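Local coordinates for protein transcription elongation factor SPT6 (Candida glabrata, PDB 3PJP) that binds the phosphorylated C-terminal repeat domain of RNA polymerase II through its tandem SH2 domain and probably acts as a histone chaperone during transcription elongation, at residues 120-125 against 134-139; 113-118 against 148-153; 160-165 against 171-176. All coordinates share one frame; numbering follows the deposited sequence.

Contact 1. Residues 120-125 against 134-139; sequences KFIEDY and VYYFSL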
loop_
_atom_site.group_PDB
_atom_site.type_symbol
_atom_site.label_atom_id
_atom_site.label_comp_id
_atom_site.label_asym_id
_atom_site.label_seq_id
_atom_site.Cartn_x
_atom_site.Cartn_y
_atom_site.Cartn_z
ATOM N N LYS A 120 6.157 -18.729 11.425
ATOM C CA LYS A 120 6.182 -19.618 12.580
ATOM C C LYS A 120 4.784 -19.843 13.150
ATOM O O LYS A 120 4.449 -20.954 13.557
ATOM C CB LYS A 120 7.132 -19.098 13.666
ATOM C CG LYS A 120 7.274 -20.035 14.857
ATOM C CD LYS A 120 8.323 -19.535 15.841
ATOM C CE LYS A 120 8.470 -20.486 17.022
ATOM N NZ LYS A 120 9.453 -19.984 18.023
ATOM N N PHE A 121 3.965 -18.796 13.187
ATOM C CA PHE A 121 2.610 -18.955 13.698
ATOM C C PHE A 121 1.836 -19.961 12.852
ATOM O O PHE A 121 1.082 -20.786 13.371
ATOM C CB PHE A 121 1.862 -17.628 13.756
ATOM C CG PHE A 121 0.538 -17.727 14.447
ATOM C CD1 PHE A 121 0.422 -17.429 15.794
ATOM C CD2 PHE A 121 -0.590 -18.142 13.759
ATOM C CE1 PHE A 121 -0.797 -17.531 16.436
ATOM C CE2 PHE A 121 -1.812 -18.247 14.396
ATOM C CZ PHE A 121 -1.917 -17.939 15.734
ATOM N N ILE A 122 2.040 -19.896 11.543
ATOM C CA ILE A 122 1.360 -20.791 10.616
ATOM C C ILE A 122 1.889 -22.226 10.681
ATOM O O ILE A 122 1.103 -23.173 10.671
ATOM C CB ILE A 122 1.417 -20.245 9.180
ATOM C CG1 ILE A 122 0.511 -19.020 9.070
ATOM C CG2 ILE A 122 1.000 -21.317 8.173
ATOM C CD1 ILE A 122 0.660 -18.265 7.780
ATOM N N GLU A 123 3.209 -22.390 10.750
ATOM C CA GLU A 123 3.797 -23.716 10.943
ATOM C C GLU A 123 3.232 -24.369 12.205
ATOM O O GLU A 123 2.727 -25.491 12.165
ATOM C CB GLU A 123 5.321 -23.629 11.045
ATOM C CG GLU A 123 6.034 -23.263 9.747
ATOM C CD GLU A 123 7.528 -23.058 9.950
ATOM O OE1 GLU A 123 8.245 -22.802 8.960
ATOM O OE2 GLU A 123 7.983 -23.154 11.110
ATOM N N ASP A 124 3.319 -23.660 13.326
ATOM C CA ASP A 124 2.798 -24.181 14.585
ATOM C C ASP A 124 1.313 -24.526 14.477
ATOM O O ASP A 124 0.893 -25.607 14.886
ATOM C CB ASP A 124 3.028 -23.186 15.725
ATOM C CG ASP A 124 4.493 -23.011 16.059
ATOM O OD1 ASP A 124 5.320 -23.815 15.576
ATOM O OD2 ASP A 124 4.823 -22.071 16.813
ATOM N N TYR A 125 0.523 -23.611 13.922
ATOM C CA TYR A 125 -0.911 -23.841 13.774
ATOM C C TYR A 125 -1.214 -25.066 12.914
ATOM O O TYR A 125 -2.127 -25.838 13.215
ATOM C CB TYR A 125 -1.613 -22.619 13.187
ATOM C CG TYR A 125 -3.077 -22.864 12.904
ATOM C CD1 TYR A 125 -3.494 -23.375 11.680
ATOM C CD2 TYR A 125 -4.043 -22.597 13.863
ATOM C CE1 TYR A 125 -4.833 -23.607 11.420
ATOM C CE2 TYR A 125 -5.382 -22.820 13.612
ATOM C CZ TYR A 125 -5.773 -23.324 12.389
ATOM O OH TYR A 125 -7.106 -23.549 12.140
ATOM N N VAL A 134 -4.902 -22.472 6.488
ATOM C CA VAL A 134 -4.824 -21.227 7.234
ATOM C C VAL A 134 -4.155 -20.183 6.362
ATOM O O VAL A 134 -3.361 -20.517 5.480
ATOM C CB VAL A 134 -4.065 -21.393 8.567
ATOM C CG1 VAL A 134 -2.587 -21.657 8.315
ATOM C CG2 VAL A 134 -4.249 -20.169 9.449
ATOM N N TYR A 135 -4.502 -18.921 6.588
ATOM C CA TYR A 135 -3.819 -17.822 5.920
ATOM C C TYR A 135 -3.908 -16.533 6.728
ATOM O O TYR A 135 -4.908 -16.275 7.403
ATOM C CB TYR A 135 -4.346 -17.612 4.492
ATOM C CG TYR A 135 -5.759 -17.066 4.368
ATOM C CD1 TYR A 135 -5.983 -15.713 4.150
ATOM C CD2 TYR A 135 -6.862 -17.912 4.416
ATOM C CE1 TYR A 135 -7.271 -15.211 4.012
ATOM C CE2 TYR A 135 -8.155 -17.417 4.279
ATOM C CZ TYR A 135 -8.347 -16.067 4.077
ATOM O OH TYR A 135 -9.619 -15.567 3.938
ATOM N N TYR A 136 -2.845 -15.739 6.656
ATOM C CA TYR A 136 -2.778 -14.447 7.329
ATOM C C TYR A 136 -2.173 -13.396 6.413
ATOM O O TYR A 136 -1.412 -13.727 5.507
ATOM C CB TYR A 136 -1.941 -14.560 8.598
ATOM C CG TYR A 136 -2.576 -15.441 9.639
ATOM C CD1 TYR A 136 -3.810 -15.116 10.185
ATOM C CD2 TYR A 136 -1.947 -16.603 10.071
ATOM C CE1 TYR A 136 -4.403 -15.927 11.142
ATOM C CE2 TYR A 136 -2.527 -17.414 11.026
ATOM C CZ TYR A 136 -3.757 -17.074 11.555
ATOM O OH TYR A 136 -4.338 -17.882 12.504
ATOM N N PHE A 137 -2.532 -12.134 6.650
ATOM C CA PHE A 137 -1.870 -10.993 6.032
ATOM C C PHE A 137 -0.981 -10.356 7.084
ATOM O O PHE A 137 -1.318 -10.359 8.272
ATOM C CB PHE A 137 -2.901 -9.954 5.561
ATOM C CG PHE A 137 -3.892 -10.481 4.571
ATOM C CD1 PHE A 137 -3.572 -10.572 3.227
ATOM C CD2 PHE A 137 -5.153 -10.878 4.983
ATOM C CE1 PHE A 137 -4.489 -11.052 2.311
ATOM C CE2 PHE A 137 -6.076 -11.364 4.068
ATOM C CZ PHE A 137 -5.747 -11.446 2.738
ATOM N N SER A 138 0.156 -9.822 6.650
ATOM C CA SER A 138 1.022 -9.035 7.521
ATOM C C SER A 138 1.738 -7.940 6.727
ATOM O O SER A 138 1.776 -7.963 5.501
ATOM C CB SER A 138 2.026 -9.948 8.241
ATOM O OG SER A 138 2.859 -10.600 7.307
ATOM N N LEU A 139 2.288 -6.949 7.427
ATOM C CA LEU A 139 2.934 -5.844 6.750
ATOM C C LEU A 139 4.324 -6.193 6.247
ATOM O O LEU A 139 5.107 -6.836 6.942
ATOM C CB LEU A 139 3.009 -4.631 7.675
ATOM C CG LEU A 139 1.763 -3.749 7.677
ATOM C CD1 LEU A 139 1.795 -2.781 8.861
ATOM C CD2 LEU A 139 1.662 -2.989 6.364
#

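Contact 2. Residues 113-118 against 148-153; sequences GTKKEV and YLIFKL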
loop_
_atom_site.group_PDB
_atom_site.type_symbol
_atom_site.label_atom_id
_atom_site.label_comp_id
_atom_site.label_asym_id
_atom_site.label_seq_id
_atom_site.Cartn_x
_atom_site.Cartn_y
_atom_site.Cartn_z
ATOM N N GLY A 113 3.526 -8.174 13.374
ATOM C CA GLY A 113 4.683 -9.031 13.492
ATOM C C GLY A 113 5.310 -9.286 12.143
ATOM O O GLY A 113 4.721 -9.005 11.096
ATOM N N THR A 114 6.518 -9.827 12.179
ATOM C CA THR A 114 7.358 -9.927 11.000
ATOM C C THR A 114 7.027 -11.149 10.177
ATOM O O THR A 114 6.279 -12.021 10.613
ATOM C CB THR A 114 8.815 -10.082 11.412
ATOM O OG1 THR A 114 8.956 -11.310 12.136
ATOM C CG2 THR A 114 9.248 -8.917 12.301
ATOM N N LYS A 115 7.614 -11.224 8.990
ATOM C CA LYS A 115 7.404 -12.383 8.130
ATOM C C LYS A 115 7.741 -13.663 8.876
ATOM O O LYS A 115 6.967 -14.620 8.875
ATOM C CB LYS A 115 8.244 -12.285 6.851
ATOM C CG LYS A 115 8.014 -13.466 5.909
ATOM C CD LYS A 115 8.415 -13.149 4.470
ATOM C CE LYS A 115 9.889 -12.841 4.348
ATOM N NZ LYS A 115 10.279 -12.636 2.927
ATOM N N LYS A 116 8.903 -13.677 9.525
ATOM C CA LYS A 116 9.339 -14.865 10.246
ATOM C C LYS A 116 8.359 -15.255 11.344
ATOM O O LYS A 116 8.086 -16.434 11.550
ATOM C CB LYS A 116 10.733 -14.657 10.847
ATOM C CG LYS A 116 11.868 -14.726 9.841
ATOM C CD LYS A 116 13.220 -14.616 10.543
ATOM C CE LYS A 116 14.368 -14.662 9.537
ATOM N NZ LYS A 116 15.699 -14.435 10.179
ATOM N N GLU A 117 7.840 -14.260 12.055
ATOM C CA GLU A 117 6.894 -14.519 13.132
ATOM C C GLU A 117 5.600 -15.136 12.596
ATOM O O GLU A 117 5.060 -16.077 13.180
ATOM C CB GLU A 117 6.616 -13.235 13.925
ATOM C CG GLU A 117 7.823 -12.798 14.755
ATOM C CD GLU A 117 7.597 -11.532 15.556
ATOM O OE1 GLU A 117 6.819 -10.671 15.108
ATOM O OE2 GLU A 117 8.213 -11.391 16.640
ATOM N N VAL A 118 5.121 -14.629 11.467
ATOM C CA VAL A 118 3.863 -15.123 10.927
ATOM C C VAL A 118 4.045 -16.507 10.307
ATOM O O VAL A 118 3.173 -17.371 10.435
ATOM C CB VAL A 118 3.223 -14.117 9.928
ATOM C CG1 VAL A 118 1.994 -14.745 9.243
ATOM C CG2 VAL A 118 2.852 -12.839 10.645
ATOM N N TYR A 148 2.357 -9.141 3.045
ATOM C CA TYR A 148 2.502 -10.560 2.754
ATOM C C TYR A 148 1.156 -11.255 2.891
ATOM O O TYR A 148 0.325 -10.866 3.713
ATOM C CB TYR A 148 3.491 -11.234 3.701
ATOM C CG TYR A 148 4.863 -10.637 3.708
ATOM C CD1 TYR A 148 5.694 -10.733 2.599
ATOM C CD2 TYR A 148 5.337 -9.987 4.837
ATOM C CE1 TYR A 148 6.970 -10.188 2.621
ATOM C CE2 TYR A 148 6.600 -9.437 4.869
ATOM C CZ TYR A 148 7.416 -9.539 3.765
ATOM O OH TYR A 148 8.682 -8.986 3.827
ATOM N N LEU A 149 0.942 -12.269 2.061
ATOM C CA LEU A 149 -0.165 -13.196 2.205
ATOM C C LEU A 149 0.480 -14.563 2.370
ATOM O O LEU A 149 1.019 -15.115 1.419
ATOM C CB LEU A 149 -1.045 -13.164 0.957
ATOM C CG LEU A 149 -2.102 -14.247 0.706
ATOM C CD1 LEU A 149 -2.891 -14.622 1.954
ATOM C CD2 LEU A 149 -3.045 -13.770 -0.384
ATOM N N ILE A 150 0.451 -15.079 3.594
ATOM C CA ILE A 150 1.186 -16.296 3.945
ATOM C C ILE A 150 0.155 -17.367 4.283
ATOM O O ILE A 150 -0.769 -17.122 5.064
ATOM C CB ILE A 150 2.108 -16.055 5.145
ATOM C CG1 ILE A 150 2.915 -14.764 4.939
ATOM C CG2 ILE A 150 3.029 -17.262 5.379
ATOM C CD1 ILE A 150 3.851 -14.423 6.074
ATOM N N PHE A 151 0.300 -18.541 3.675
ATOM C CA PHE A 151 -0.740 -19.572 3.744
ATOM C C PHE A 151 -0.196 -20.992 3.627
ATOM O O PHE A 151 0.895 -21.221 3.112
ATOM C CB PHE A 151 -1.830 -19.333 2.678
ATOM C CG PHE A 151 -1.333 -19.388 1.254
ATOM C CD1 PHE A 151 -1.479 -20.537 0.504
ATOM C CD2 PHE A 151 -0.740 -18.287 0.661
ATOM C CE1 PHE A 151 -1.036 -20.596 -0.810
ATOM C CE2 PHE A 151 -0.298 -18.339 -0.665
ATOM C CZ PHE A 151 -0.452 -19.506 -1.397
ATOM N N LYS A 152 -0.992 -21.938 4.108
ATOM C CA LYS A 152 -0.644 -23.348 4.058
ATOM C C LYS A 152 -1.950 -24.128 4.029
ATOM O O LYS A 152 -2.824 -23.925 4.879
ATOM C CB LYS A 152 0.185 -23.704 5.293
ATOM C CG LYS A 152 0.808 -25.080 5.290
ATOM C CD LYS A 152 1.642 -25.271 6.558
ATOM C CE LYS A 152 2.263 -26.663 6.635
ATOM N NZ LYS A 152 3.462 -26.736 5.774
ATOM N N LEU A 153 -2.086 -25.002 3.034
ATOM C CA LEU A 153 -3.326 -25.727 2.777
ATOM C C LEU A 153 -3.605 -26.830 3.803
ATOM O O LEU A 153 -4.743 -27.022 4.233
ATOM C CB LEU A 153 -3.274 -26.340 1.374
ATOM C CG LEU A 153 -4.495 -27.165 0.968
ATOM C CD1 LEU A 153 -5.679 -26.265 0.630
ATOM C CD2 LEU A 153 -4.159 -28.080 -0.201
HETATM O O HOH W 1 10.433 -9.470 2.002
#

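Contact 3. Residues 160-165 against 171-176; sequences YIWNVK and FFLVNY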
loop_
_atom_site.group_PDB
_atom_site.type_symbol
_atom_site.label_atom_id
_atom_site.label_comp_id
_atom_site.label_asym_id
_atom_site.label_seq_id
_atom_site.Cartn_x
_atom_site.Cartn_y
_atom_site.Cartn_z
ATOM N N TYR A 160 3.369 -21.116 1.590
ATOM C CA TYR A 160 3.690 -20.205 0.502
ATOM C C TYR A 160 3.534 -18.765 0.944
ATOM O O TYR A 160 2.786 -18.464 1.872
ATOM C CB TYR A 160 2.780 -20.436 -0.695
ATOM C CG TYR A 160 2.951 -21.794 -1.346
ATOM C CD1 TYR A 160 3.973 -22.020 -2.261
ATOM C CD2 TYR A 160 2.080 -22.835 -1.057
ATOM C CE1 TYR A 160 4.126 -23.262 -2.869
ATOM C CE2 TYR A 160 2.217 -24.079 -1.662
ATOM C CZ TYR A 160 3.246 -24.281 -2.564
ATOM O OH TYR A 160 3.392 -25.513 -3.163
ATOM N N ILE A 161 4.243 -17.882 0.260
ATOM C CA ILE A 161 4.141 -16.461 0.518
ATOM C C ILE A 161 3.821 -15.769 -0.779
ATOM O O ILE A 161 4.616 -15.789 -1.724
ATOM C CB ILE A 161 5.446 -15.882 1.129
ATOM C CG1 ILE A 161 5.737 -16.550 2.476
ATOM C CG2 ILE A 161 5.337 -14.362 1.286
ATOM C CD1 ILE A 161 6.961 -16.021 3.181
ATOM N N TRP A 162 2.638 -15.161 -0.830
ATOM C CA TRP A 162 2.270 -14.299 -1.943
ATOM C C TRP A 162 2.353 -12.836 -1.512
ATOM O O TRP A 162 2.558 -12.534 -0.337
ATOM C CB TRP A 162 0.872 -14.634 -2.450
ATOM C CG TRP A 162 0.817 -15.929 -3.217
ATOM C CD1 TRP A 162 1.859 -16.794 -3.460
ATOM C CD2 TRP A 162 -0.344 -16.528 -3.801
ATOM N NE1 TRP A 162 1.407 -17.874 -4.174
ATOM C CE2 TRP A 162 0.062 -17.734 -4.400
ATOM C CE3 TRP A 162 -1.688 -16.146 -3.894
ATOM C CZ2 TRP A 162 -0.835 -18.576 -5.076
ATOM C CZ3 TRP A 162 -2.575 -16.972 -4.564
ATOM C CH2 TRP A 162 -2.146 -18.175 -5.150
ATOM N N ASN A 163 2.186 -11.922 -2.463
ATOM C CA ASN A 163 2.452 -10.514 -2.193
ATOM C C ASN A 163 1.270 -9.673 -2.632
ATOM O O ASN A 163 0.742 -9.876 -3.716
ATOM C CB ASN A 163 3.710 -10.066 -2.923
ATOM C CG ASN A 163 4.950 -10.815 -2.447
ATOM O OD1 ASN A 163 5.511 -10.501 -1.398
ATOM N ND2 ASN A 163 5.361 -11.824 -3.203
ATOM N N VAL A 164 0.877 -8.728 -1.781
ATOM C CA VAL A 164 -0.299 -7.905 -2.041
ATOM C C VAL A 164 0.127 -6.446 -1.968
ATOM O O VAL A 164 0.757 -6.033 -0.995
ATOM C CB VAL A 164 -1.398 -8.160 -0.994
ATOM C CG1 VAL A 164 -2.558 -7.188 -1.188
ATOM C CG2 VAL A 164 -1.914 -9.595 -1.080
ATOM N N LYS A 165 -0.196 -5.659 -2.999
ATOM C CA LYS A 165 0.184 -4.241 -3.017
ATOM C C LYS A 165 -1.029 -3.365 -2.725
ATOM O O LYS A 165 -2.084 -3.503 -3.351
ATOM C CB LYS A 165 0.809 -3.865 -4.367
ATOM C CG LYS A 165 1.054 -2.348 -4.561
ATOM C CD LYS A 165 2.384 -1.895 -4.025
ATOM C CE LYS A 165 2.687 -0.468 -4.498
ATOM N NZ LYS A 165 3.981 0.046 -3.975
ATOM N N PHE A 171 -6.557 -3.731 -3.344
ATOM C CA PHE A 171 -5.423 -4.581 -3.003
ATOM C C PHE A 171 -5.041 -5.411 -4.217
ATOM O O PHE A 171 -5.829 -6.268 -4.673
ATOM C CB PHE A 171 -5.796 -5.490 -1.828
ATOM C CG PHE A 171 -6.419 -4.758 -0.686
ATOM C CD1 PHE A 171 -5.620 -4.125 0.260
ATOM C CD2 PHE A 171 -7.798 -4.674 -0.561
ATOM C CE1 PHE A 171 -6.190 -3.429 1.314
ATOM C CE2 PHE A 171 -8.384 -3.990 0.486
ATOM C CZ PHE A 171 -7.574 -3.359 1.435
ATOM N N PHE A 172 -3.869 -5.139 -4.776
ATOM C CA PHE A 172 -3.442 -5.860 -5.966
ATOM C C PHE A 172 -2.818 -7.193 -5.589
ATOM O O PHE A 172 -1.855 -7.254 -4.829
ATOM C CB PHE A 172 -2.477 -5.037 -6.824
ATOM C CG PHE A 172 -2.080 -5.721 -8.100
ATOM C CD1 PHE A 172 -2.874 -5.615 -9.237
ATOM C CD2 PHE A 172 -0.930 -6.492 -8.157
ATOM C CE1 PHE A 172 -2.515 -6.260 -10.413
ATOM C CE2 PHE A 172 -0.570 -7.143 -9.331
ATOM C CZ PHE A 172 -1.355 -7.028 -10.455
ATOM N N LEU A 173 -3.425 -8.255 -6.098
ATOM C CA LEU A 173 -2.904 -9.608 -5.937
ATOM C C LEU A 173 -2.908 -10.315 -7.290
ATOM O O LEU A 173 -3.982 -10.659 -7.822
ATOM C CB LEU A 173 -3.735 -10.393 -4.914
ATOM C CG LEU A 173 -3.343 -11.865 -4.749
ATOM C CD1 LEU A 173 -1.897 -11.968 -4.274
ATOM C CD2 LEU A 173 -4.283 -12.586 -3.787
ATOM N N VAL A 174 -1.704 -10.513 -7.834
ATOM C CA VAL A 174 -1.473 -11.267 -9.074
ATOM C C VAL A 174 -2.115 -10.658 -10.327
ATOM O O VAL A 174 -1.415 -10.295 -11.277
ATOM C CB VAL A 174 -1.898 -12.742 -8.930
ATOM C CG1 VAL A 174 -1.658 -13.502 -10.237
ATOM C CG2 VAL A 174 -1.125 -13.393 -7.785
ATOM N N ASN A 175 -3.435 -10.531 -10.316
ATOM C CA ASN A 175 -4.152 -10.105 -11.509
ATOM C C ASN A 175 -4.988 -8.853 -11.347
ATOM O O ASN A 175 -4.917 -7.946 -12.176
ATOM C CB ASN A 175 -4.996 -11.257 -12.101
ATOM C CG ASN A 175 -6.017 -11.857 -11.108
ATOM O OD1 ASN A 175 -6.853 -12.675 -11.508
ATOM N ND2 ASN A 175 -5.952 -11.471 -9.837
ATOM N N TYR A 176 -5.768 -8.800 -10.273
ATOM C CA TYR A 176 -6.731 -7.731 -10.093
ATOM C C TYR A 176 -6.407 -6.860 -8.896
ATOM O O TYR A 176 -5.726 -7.284 -7.964
ATOM C CB TYR A 176 -8.135 -8.295 -9.877
ATOM C CG TYR A 176 -8.647 -9.221 -10.962
ATOM C CD1 TYR A 176 -8.233 -9.091 -12.287
ATOM C CD2 TYR A 176 -9.561 -10.203 -10.655
ATOM C CE1 TYR A 176 -8.727 -9.948 -13.275
ATOM C CE2 TYR A 176 -10.050 -11.059 -11.627
ATOM C CZ TYR A 176 -9.629 -10.920 -12.931
ATOM O OH TYR A 176 -10.114 -11.776 -13.893
#

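Contact 1. Residues 120-125 against 134-139
Phe121 and Tyr125 both place CG opposite the backbone N (chi1 -172° and 175°), and their rings thereby come off the same side of helix 115-128 to meet Tyr136 and Val134 of strand 134-139. Helix and strand are consecutive elements of a beta-alpha-beta unit in the second SH2 module of the tandem; here their axes run almost antiparallel, 9.3 Å apart at closest. Ile122, one residue on from Phe121, packs with both of its branches. Its CG1 comes up to the edge of the Tyr136 ring, 3.6 Å from CD2, while its CG2 turns to the other strand residue and lies 3.6 Å from CG1 of Val134. The Tyr125 ring crosses the valine obliquely, with CE1 3.7 Å from Val134 CB, so an aliphatic and an aromatic side chain of the helix both rest on Val134. Toward the surface the contact becomes aromatic. The Phe121 and Tyr136 rings meet obliquely, with planes at 77° and centroids 5.4 Å apart, and Lys111 makes cation-pi contacts with both. On the strand's other side, Tyr135 and Phe137 pack against helix 181-191, as expected of an SH2 sheet with a helix on each face. The phenol oxygen of Tyr136 lies at the edge of the Phe121 ring, near its plane, with OH 3.2 Å from Phe121 CE2.

Contact 2. Residues 113-118 against 148-153
Val118 and Ile150 form the tight, buried end of this contact. The methyl CD1 of Ile150 reaches out from the strand to within 3.7 Å of Val118 CG1, and Val119 and Ile122 of the same helix add to the apolar surroundings of the isoleucine. One helical turn earlier the contact opens toward solvent and changes character. Lys115 lays its aliphatic chain across the Tyr148 ring, with CD 3.9 Å from the ring centroid and 16° off the normal, a CH-pi contact over the face. A bend at chi3 (62°) turns the last part of the lysine toward the phenol end of that ring. There a water, in the plane of the ring at its edge, has its O 2.6 Å from Tyr148 OH. Lys115 NZ gives the same water O only a weak bond, 3.3 Å long. The helix that carries Lys115 and Val118 is closed at its start by reciprocal bonds. Glu117 N donates to Thr114 OG1 (3.2 Å), and Thr114 N donates to Glu117 OE1 (3.1 Å), approaching on the anti side and out of the carboxylate plane. This is a capping box, which here starts the helix packed on one face of the central SH2 sheet.

Contact 3. Residues 160-165 against 171-176
Leu173 CD1 approaches the six-membered ring of Trp162 obliquely, 4.2 Å from CE3, and the same aromatic system meets Phe151 of the adjoining strand edge-to-face. A second flat group, the Tyr176 ring, has Asn175 OD1 over the centre of one face, 3.5 Å above its plane. Leu173 CD1 also lies 3.4 Å from Asn163 O and packs against Val164 CG2; the other branch of that valine, CG1, is 3.7 Å from Phe171 CB. Backbone pairing fixes this register: Lys165 and Phe172 are an antiparallel hydrogen-bonded pair of a beta hairpin. Lys165 N donates to Phe172 O at 2.9 Å, in the carbonyl plane on a lone pair, and Phe172 N returns a bond of 2.8 Å to Lys165 O. Beyond Leu173 the chain reverses sharply. Val174 (phi 63°, psi -60°) is the centre of a classic gamma turn, and Leu173 O accepts from both the backbone N and the side-chain ND2 of Asn175. Strand 159-166 pairs on its other side with strand 146-152, while Leu173 and Phe171 lie on Leu184 of helix 181-191; Phe171 also reaches Leu100 and Leu104 of helix 86-105.

All three contacts involve the same SH2 sheet: contacts 1 and 2 pack a helix on it, and contact 3 joins two of its strands. Contacts 1 and 2 share helix 115-128, which lies over both neighbouring strands, 134-139 and 146-152. Contact 2 is buried, contacts 1 and 3 only partly so. The packing is mixed aromatic and aliphatic in contact 1, aliphatic plus one CH-pi contact in contact 2, whereas contact 3 adds a pair of backbone hydrogen bonds to its apolar packing. Contact 3 touches contact 2 through the Leu149-Trp162 and Phe151-Tyr160 backbone links and side-chain packing such as Lys115 on Ile161. Its Phe171 and Leu173 turn to helix 181-191, on the sheet face opposite helix 115-128.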